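Local coordinates for protein putative histidinol-phosphate aminotransferase (Burkholderia pseudomallei, PDB 3P1T) that probably catalyses the pyridoxal-phosphate-dependent transfer of an amino group from L-histidinol phosphate to 2-oxoglutarate, a step of L-histidine biosynthesis, at residues D78-F81 with D82-A86; A86-S89 with S90-F93; R104-I107 with A108-G111; L216-A219 with M220-Q224. All coordinates share one frame; numbering follows the deposited sequence.

Contact 1. Residues D78-F81 with D82-A86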
# COMPACT_ATOMS: atom_id res chain seq x y z
N ASP A 78 -3.57 6.06 7.83
CA ASP A 78 -2.49 6.94 7.30
C ASP A 78 -2.82 7.39 5.87
O ASP A 78 -2.78 8.59 5.63
CB ASP A 78 -1.10 6.28 7.33
CG ASP A 78 -0.43 6.14 8.69
OD1 ASP A 78 -1.15 6.21 9.73
OD2 ASP A 78 0.79 5.87 8.73
N GLU A 79 -3.17 6.45 4.95
CA GLU A 79 -3.53 6.85 3.58
C GLU A 79 -4.77 7.74 3.59
O GLU A 79 -4.81 8.73 2.87
CB GLU A 79 -3.78 5.64 2.65
CG GLU A 79 -4.29 6.09 1.28
CD GLU A 79 -4.38 5.09 0.16
OE1 GLU A 79 -4.27 3.87 0.41
OE2 GLU A 79 -4.56 5.54 -1.00
N CYS A 80 -5.76 7.37 4.39
CA CYS A 80 -7.01 8.08 4.56
C CYS A 80 -6.74 9.57 4.91
O CYS A 80 -7.24 10.46 4.22
CB CYS A 80 -7.84 7.40 5.64
SG CYS A 80 -9.38 8.26 6.05
N PHE A 81 -5.93 9.81 5.97
CA PHE A 81 -5.61 11.15 6.45
C PHE A 81 -4.86 11.94 5.38
O PHE A 81 -5.15 13.12 5.19
CB PHE A 81 -4.79 11.10 7.76
CG PHE A 81 -4.67 12.45 8.44
CD1 PHE A 81 -3.68 13.36 8.06
CD2 PHE A 81 -5.56 12.82 9.44
CE1 PHE A 81 -3.62 14.62 8.62
CE2 PHE A 81 -5.49 14.08 10.02
CZ PHE A 81 -4.52 14.97 9.60
N ASP A 82 -3.89 11.31 4.71
CA ASP A 82 -3.07 11.96 3.68
C ASP A 82 -3.88 12.39 2.47
O ASP A 82 -3.75 13.53 2.05
CB ASP A 82 -1.92 11.05 3.20
CG ASP A 82 -0.72 10.95 4.12
OD1 ASP A 82 -0.77 11.51 5.23
OD2 ASP A 82 0.30 10.38 3.70
N ARG A 83 -4.71 11.49 1.92
CA ARG A 83 -5.47 11.82 0.71
C ARG A 83 -6.55 12.88 1.02
O ARG A 83 -6.77 13.74 0.18
CB ARG A 83 -6.06 10.56 0.07
CG ARG A 83 -4.96 9.58 -0.31
CD ARG A 83 -5.04 9.07 -1.72
NE ARG A 83 -3.92 8.17 -2.02
CZ ARG A 83 -2.76 8.56 -2.52
NH1 ARG A 83 -2.54 9.85 -2.79
NH2 ARG A 83 -1.80 7.69 -2.77
N ILE A 84 -7.14 12.88 2.24
CA ILE A 84 -8.13 13.88 2.62
C ILE A 84 -7.43 15.23 2.79
O ILE A 84 -7.88 16.23 2.23
CB ILE A 84 -8.95 13.49 3.89
CG1 ILE A 84 -9.89 12.32 3.60
CG2 ILE A 84 -9.76 14.69 4.43
CD1 ILE A 84 -10.63 11.78 4.83
N SER A 85 -6.32 15.26 3.57
CA SER A 85 -5.59 16.50 3.86
C SER A 85 -5.03 17.13 2.56
O SER A 85 -5.02 18.35 2.46
CB SER A 85 -4.48 16.28 4.88
OG SER A 85 -3.41 15.48 4.41
N ALA A 86 -4.63 16.32 1.56
CA ALA A 86 -4.13 16.83 0.27
C ALA A 86 -5.24 17.62 -0.50
O ALA A 86 -4.91 18.48 -1.33
CB ALA A 86 -3.63 15.68 -0.60
O HOH W 1 -2.53 4.93 -3.01

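Contact 2. Residues A86-S89 with S90-F93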
# COMPACT_ATOMS: atom_id res chain seq x y z
N ALA A 86 -4.63 16.32 1.56
CA ALA A 86 -4.13 16.83 0.27
C ALA A 86 -5.24 17.62 -0.50
O ALA A 86 -4.91 18.48 -1.33
CB ALA A 86 -3.63 15.68 -0.60
N GLU A 87 -6.52 17.37 -0.20
CA GLU A 87 -7.64 18.06 -0.84
C GLU A 87 -8.07 19.31 -0.07
O GLU A 87 -8.78 20.14 -0.64
CB GLU A 87 -8.86 17.10 -0.99
CG GLU A 87 -8.59 15.86 -1.84
CD GLU A 87 -8.04 16.10 -3.23
OE1 GLU A 87 -8.59 16.93 -3.98
OE2 GLU A 87 -7.02 15.44 -3.57
N PHE A 88 -7.66 19.44 1.21
CA PHE A 88 -7.99 20.57 2.10
C PHE A 88 -6.74 21.15 2.77
O PHE A 88 -6.79 21.54 3.94
CB PHE A 88 -8.99 20.10 3.19
CG PHE A 88 -10.21 19.36 2.71
CD1 PHE A 88 -11.06 19.92 1.75
CD2 PHE A 88 -10.58 18.15 3.28
CE1 PHE A 88 -12.21 19.23 1.32
CE2 PHE A 88 -11.74 17.48 2.87
CZ PHE A 88 -12.53 18.02 1.88
N SER A 89 -5.63 21.22 2.02
CA SER A 89 -4.29 21.60 2.50
C SER A 89 -4.22 23.02 3.11
O SER A 89 -3.30 23.28 3.89
CB SER A 89 -3.26 21.47 1.38
OG SER A 89 -3.66 22.12 0.20
N SER A 90 -5.19 23.90 2.81
CA SER A 90 -5.19 25.26 3.36
C SER A 90 -5.95 25.34 4.69
O SER A 90 -5.80 26.33 5.41
CB SER A 90 -5.81 26.24 2.37
OG SER A 90 -4.94 26.40 1.26
N MSE A 91 -6.74 24.32 5.03
CA MSE A 91 -7.54 24.32 6.25
C MSE A 91 -6.69 24.04 7.51
O MSE A 91 -5.59 23.46 7.44
CB MSE A 91 -8.66 23.25 6.16
CG MSE A 91 -9.58 23.41 4.95
SE MSE A 91 -11.16 22.23 5.02
CE MSE A 91 -12.33 23.36 6.05
N ARG A 92 -7.24 24.42 8.67
CA ARG A 92 -6.64 24.12 9.96
C ARG A 92 -7.17 22.77 10.37
O ARG A 92 -8.38 22.55 10.38
CB ARG A 92 -6.93 25.21 10.99
CG ARG A 92 -6.26 24.97 12.33
CD ARG A 92 -6.56 26.06 13.33
NE ARG A 92 -7.94 26.03 13.83
CZ ARG A 92 -8.35 26.64 14.94
NH1 ARG A 92 -7.48 27.29 15.70
NH2 ARG A 92 -9.61 26.56 15.32
N PHE A 93 -6.27 21.84 10.64
CA PHE A 93 -6.66 20.50 11.06
C PHE A 93 -6.80 20.49 12.58
O PHE A 93 -5.95 21.04 13.30
CB PHE A 93 -5.68 19.46 10.53
CG PHE A 93 -5.95 19.22 9.06
CD1 PHE A 93 -5.49 20.12 8.10
CD2 PHE A 93 -6.71 18.14 8.64
CE1 PHE A 93 -5.81 19.95 6.75
CE2 PHE A 93 -7.00 17.96 7.28
CZ PHE A 93 -6.56 18.87 6.35
O HOH W 2 -3.13 23.73 6.65

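Contact 3. Residues R104-I107 with A108-G111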
# COMPACT_ATOMS: atom_id res chain seq x y z
N ARG A 104 -1.25 13.25 14.51
CA ARG A 104 -0.05 14.07 14.77
C ARG A 104 1.13 13.70 13.86
O ARG A 104 1.83 14.59 13.38
CB ARG A 104 0.40 13.93 16.22
CG ARG A 104 -0.08 15.01 17.14
CD ARG A 104 0.60 14.86 18.48
NE ARG A 104 0.26 15.99 19.36
CZ ARG A 104 0.94 16.30 20.46
NH1 ARG A 104 2.01 15.60 20.81
NH2 ARG A 104 0.56 17.32 21.21
N ALA A 105 1.35 12.39 13.64
CA ALA A 105 2.44 11.83 12.82
C ALA A 105 2.32 12.26 11.38
O ALA A 105 3.32 12.65 10.79
CB ALA A 105 2.44 10.32 12.91
N ARG A 106 1.10 12.24 10.82
CA ARG A 106 0.81 12.63 9.43
C ARG A 106 0.87 14.16 9.25
O ARG A 106 1.26 14.64 8.18
CB ARG A 106 -0.57 12.10 9.00
CG ARG A 106 -0.62 10.57 8.92
CD ARG A 106 0.09 10.09 7.67
NE ARG A 106 1.44 9.61 7.92
CZ ARG A 106 2.38 9.47 6.98
NH1 ARG A 106 2.14 9.85 5.73
NH2 ARG A 106 3.57 9.00 7.30
N ILE A 107 0.52 14.92 10.31
CA ILE A 107 0.59 16.39 10.31
C ILE A 107 2.11 16.79 10.34
O ILE A 107 2.50 17.77 9.72
CB ILE A 107 -0.26 16.98 11.47
CG1 ILE A 107 -1.77 16.96 11.07
CG2 ILE A 107 0.16 18.43 11.82
CD1 ILE A 107 -2.78 16.97 12.21
N ALA A 108 2.95 15.94 10.95
CA ALA A 108 4.39 16.12 11.03
C ALA A 108 5.09 15.87 9.70
O ALA A 108 6.26 16.23 9.57
CB ALA A 108 4.96 15.19 12.08
N VAL A 109 4.44 15.17 8.75
CA VAL A 109 5.08 14.92 7.45
C VAL A 109 4.48 15.85 6.42
O VAL A 109 4.91 15.83 5.29
CB VAL A 109 5.08 13.45 6.95
CG1 VAL A 109 5.92 12.55 7.85
CG2 VAL A 109 3.68 12.89 6.79
N SER A 110 3.54 16.70 6.81
CA SER A 110 2.93 17.68 5.90
C SER A 110 3.23 19.12 6.38
O SER A 110 3.93 19.32 7.37
CB SER A 110 1.43 17.46 5.83
OG SER A 110 0.85 17.77 7.09
N GLY A 111 2.65 20.11 5.71
CA GLY A 111 2.76 21.50 6.12
C GLY A 111 1.42 22.07 6.53
O GLY A 111 1.11 23.24 6.23

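Contact 4. Residues L216-A219 with M220-Q224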
# COMPACT_ATOMS: atom_id res chain seq x y z
N LEU A 216 -15.72 14.20 -4.26
CA LEU A 216 -14.47 14.18 -3.48
C LEU A 216 -13.80 12.80 -3.55
O LEU A 216 -12.60 12.72 -3.82
CB LEU A 216 -14.74 14.58 -2.01
CG LEU A 216 -13.58 14.52 -1.02
CD1 LEU A 216 -12.44 15.46 -1.41
CD2 LEU A 216 -14.05 14.84 0.39
N ILE A 217 -14.57 11.71 -3.35
CA ILE A 217 -14.07 10.33 -3.42
C ILE A 217 -13.42 10.08 -4.81
O ILE A 217 -12.33 9.53 -4.88
CB ILE A 217 -15.23 9.33 -3.12
CG1 ILE A 217 -15.69 9.36 -1.63
CG2 ILE A 217 -14.91 7.91 -3.57
CD1 ILE A 217 -14.74 8.78 -0.58
N ALA A 218 -14.09 10.51 -5.90
CA ALA A 218 -13.62 10.34 -7.28
C ALA A 218 -12.26 11.04 -7.51
O ALA A 218 -11.38 10.48 -8.18
CB ALA A 218 -14.65 10.87 -8.26
N ALA A 219 -12.09 12.27 -6.96
CA ALA A 219 -10.85 13.05 -7.10
C ALA A 219 -9.69 12.40 -6.32
O ALA A 219 -8.54 12.46 -6.78
CB ALA A 219 -11.07 14.47 -6.63
N MSE A 220 -9.97 11.80 -5.13
CA MSE A 220 -8.93 11.15 -4.34
C MSE A 220 -8.55 9.80 -4.98
O MSE A 220 -7.36 9.48 -5.02
CB MSE A 220 -9.37 10.96 -2.87
CG MSE A 220 -9.42 12.24 -2.06
SE MSE A 220 -9.96 11.92 -0.22
CE MSE A 220 -11.69 11.25 -0.50
N LYS A 221 -9.55 9.02 -5.50
CA LYS A 221 -9.32 7.74 -6.21
C LYS A 221 -8.35 7.93 -7.35
O LYS A 221 -7.47 7.11 -7.55
CB LYS A 221 -10.63 7.13 -6.73
CG LYS A 221 -11.44 6.42 -5.65
CD LYS A 221 -12.68 5.80 -6.22
CE LYS A 221 -13.43 5.07 -5.14
NZ LYS A 221 -14.69 4.44 -5.64
N ARG A 222 -8.49 9.06 -8.06
CA ARG A 222 -7.64 9.50 -9.17
C ARG A 222 -6.16 9.66 -8.73
O ARG A 222 -5.25 9.47 -9.53
CB ARG A 222 -8.16 10.84 -9.74
CG ARG A 222 -8.81 10.74 -11.11
CD ARG A 222 -9.34 12.08 -11.62
NE ARG A 222 -10.71 12.34 -11.17
CZ ARG A 222 -11.12 13.48 -10.60
NH1 ARG A 222 -10.26 14.47 -10.38
NH2 ARG A 222 -12.38 13.62 -10.23
N LYS A 223 -5.94 10.00 -7.45
CA LYS A 223 -4.58 10.22 -6.95
C LYS A 223 -3.98 8.94 -6.35
O LYS A 223 -2.76 8.89 -6.14
CB LYS A 223 -4.55 11.38 -5.92
CG LYS A 223 -4.80 12.72 -6.59
CD LYS A 223 -4.82 13.89 -5.67
CE LYS A 223 -5.07 15.15 -6.45
NZ LYS A 223 -4.91 16.35 -5.59
N GLN A 224 -4.79 7.89 -6.15
CA GLN A 224 -4.31 6.63 -5.58
C GLN A 224 -3.36 5.93 -6.54
O GLN A 224 -3.37 6.18 -7.75
CB GLN A 224 -5.45 5.70 -5.21
CG GLN A 224 -6.26 6.17 -4.01
CD GLN A 224 -7.22 5.09 -3.56
OE1 GLN A 224 -8.23 4.81 -4.22
NE2 GLN A 224 -6.88 4.44 -2.46

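Contact 1. Residues D78-F81 with D82-A86
Glu79 and Arg83, one helical turn apart, form the salt bridge of the contact: Arg83 NE gives its hydrogen to Glu79 OE2 at 2.9 Å. The oxygen lies at the edge of the guanidinium, in its plane, whereas NE reaches the carboxylate on the anti side of OE2; the two planes are turned 76° apart. Glu79 sends CG anti to its backbone N (chi1 175°) and runs on extended, while the Arg83 chain bends at chi2 to meet it. A water spans the same two groups, donating to Glu79 OE2 and accepting from Arg83 NH2, each at 2.9 Å. Gln224 probably bonds to OE2 as well, and Arg75 N and Asn228 hold OE1, so the buried carboxylate is gripped at both oxygens. The main-chain bonds of the helix run alongside, such as Ile84 N to Cys80 O (3.1 Å) and Ser85 N to Phe81 O (2.9 Å). Ser85 OG also lies near Phe81 O, at 3.0 Å. The apolar contacts are fewer. Cys80 SG meets Ile84 CD1 at 3.9 Å, and both side chains rest on Leu168 and Leu210 of the sheet; on another side of the helix, Phe81 CE1 approaches Ser85 CB obliquely at 4.2 Å. Asp82 turns to Arg106 and to Trp225 of the second subunit. This is an i to i+4 bridged amphipathic helix, laid on the central mixed sheet of the large domain of a fold type I pyridoxal-phosphate aminotransferase, with its polar side at the dimer interface.

Contact 2. Residues A86-S89 with S90-F93
Phe88 and Met91, the latter a selenomethionine, lie side by side and point the same way, with Met91 SE nearest Phe88 CB. It is 3.5 Å from Phe88 CB and 4.5 Å from the ring centroid, an oblique Met-aromatic contact 39° off the ring normal. Met91 CG stands anti to its own carbonyl carbon (chi1 -56°), which keeps the start of the side chain close to Phe88 O, with CG 3.5 Å from that oxygen. Phe93 turns its ring edge to the same carbonyl: Phe88 O lies near the ring plane, 3.4 Å from Phe93 CE1. The frame for these groups is a type I beta turn from Phe88 to Met91, closed by Met91 N donating to Phe88 O at 3.0 Å; it links helix 76-87 to strand 92-96, a parallel strand of the seven-stranded sheet. Ser89 and Ser90 occupy the exposed corner of the turn. A water donates to Ser89 O and to Met91 O, at 2.8 and 2.6 Å, and so joins the corner to the start of the strand. Phe88 and Met91 both touch Lys166 of strand 166-170, two places along the sheet from 92-96, while Phe93, which is buried, packs on Cys138 of strand 137-142.

Contact 3. Residues R104-I107 with A108-G111
Ile107 and Ser110 make the close polar part of this contact, where helix 102-107 gives way to loop. Ile107 O takes two hydrogen bonds from one residue, Ser110 OG at 3.1 Å and Ser110 N at 3.3 Å, and both donors come over the same face of the carbonyl plane. The serine hydroxyl can do this because its chi1 of 67° sets OG between the backbone N and the carbonyl carbon, turned back toward the helix end. Tight packing continues where Val109 CG2 sits over one face of the Arg106 guanidinium, offset toward the rim and 3.6 Å from Arg106 NH1. The arginine bends at chi2 and chi3 to bring its flat group there, and its charge goes to Asp82. The looser side is that of the fraying helix: Ala108 N makes a short but bent bond to Arg104 O (3.0 Å, N-H...O 136°), and its second bond, to Ala105 O, is weak, as is that from Val109 N to Arg106 O. Ala105 and Ala108 are exposed. Arg222 of the second subunit bonds to Ala108 O, and Lys223 O of that subunit accepts from Arg106 NH1. The loop that follows leads from helix 102-107 to strand 113-117, with Arg106 and Ile107 packed on Phe81 of helix 76-87 and Ile107 also against His114 of the strand.

Contact 4. Residues L216-A219 with M220-Q224
Lys221 N donates to Ile217 O at 2.9 Å, the shortest polar bond between residues 216-219 and 220-224, and its side chain then lies across that same isoleucine. The extended lysine passes Ile217 CG2 with CE 3.6 Å away, and its ammonium continues to the carbonyl of Glu68. Met220, a selenomethionine, turns to the buried side of the helix. Its chain bends at the last torsion (chi3 -63°), which folds CE back to 3.8 Å from Leu216 CG and 3.9 Å from Ile217 CD1, where the methyl touches both aliphatic side chains. Ile84 and Glu87 of helix 76-87 and Met72 of strand 71-74 also touch this selenomethionine. Arg222 takes the exposed side: bent at chi3, it doubles back to lay one face of its guanidinium over the backbone of Ala219, whose CA is 3.5 Å from Arg222 CZ, while Ala219 CB is 3.8 Å from Arg222 NH1. Arg222 N still bonds to Ala218 O at 3.2 Å, although it already lies in a type I beta turn from Lys221 to Gln224. Lys223 pairs with Glu87. The chemistry is that of an amphipathic helix end: aliphatic groups and a selenomethionine meet the body of the domain, the two lysines pack with their methylenes and carry their ammonium groups to other partners, and Arg222 packs with its flat guanidinium.

How the contacts relate
From the N terminus, contact 1 spans turns of helix 76-87, and contact 2 takes over at the shared Ala86, closing the turn into strand 92-96; contact 3 ends the next helix, 102-107, and contact 4 comes much later, at the close of helix 214-221. They run in series, none nested within another. Contact 1 is the hub: Phe81 packs on Phe93 of contact 2, a salt bridge and apolar packing join helix 76-87 to helix 102-107 of contact 3, and Arg83 lies against Gln224 of contact 4. Glu87 and Lys223 tie contact 2 to contact 4. Contacts 3 and 4 stay about 13 Å apart at their nearest atoms within the chain, yet each touches the second subunit.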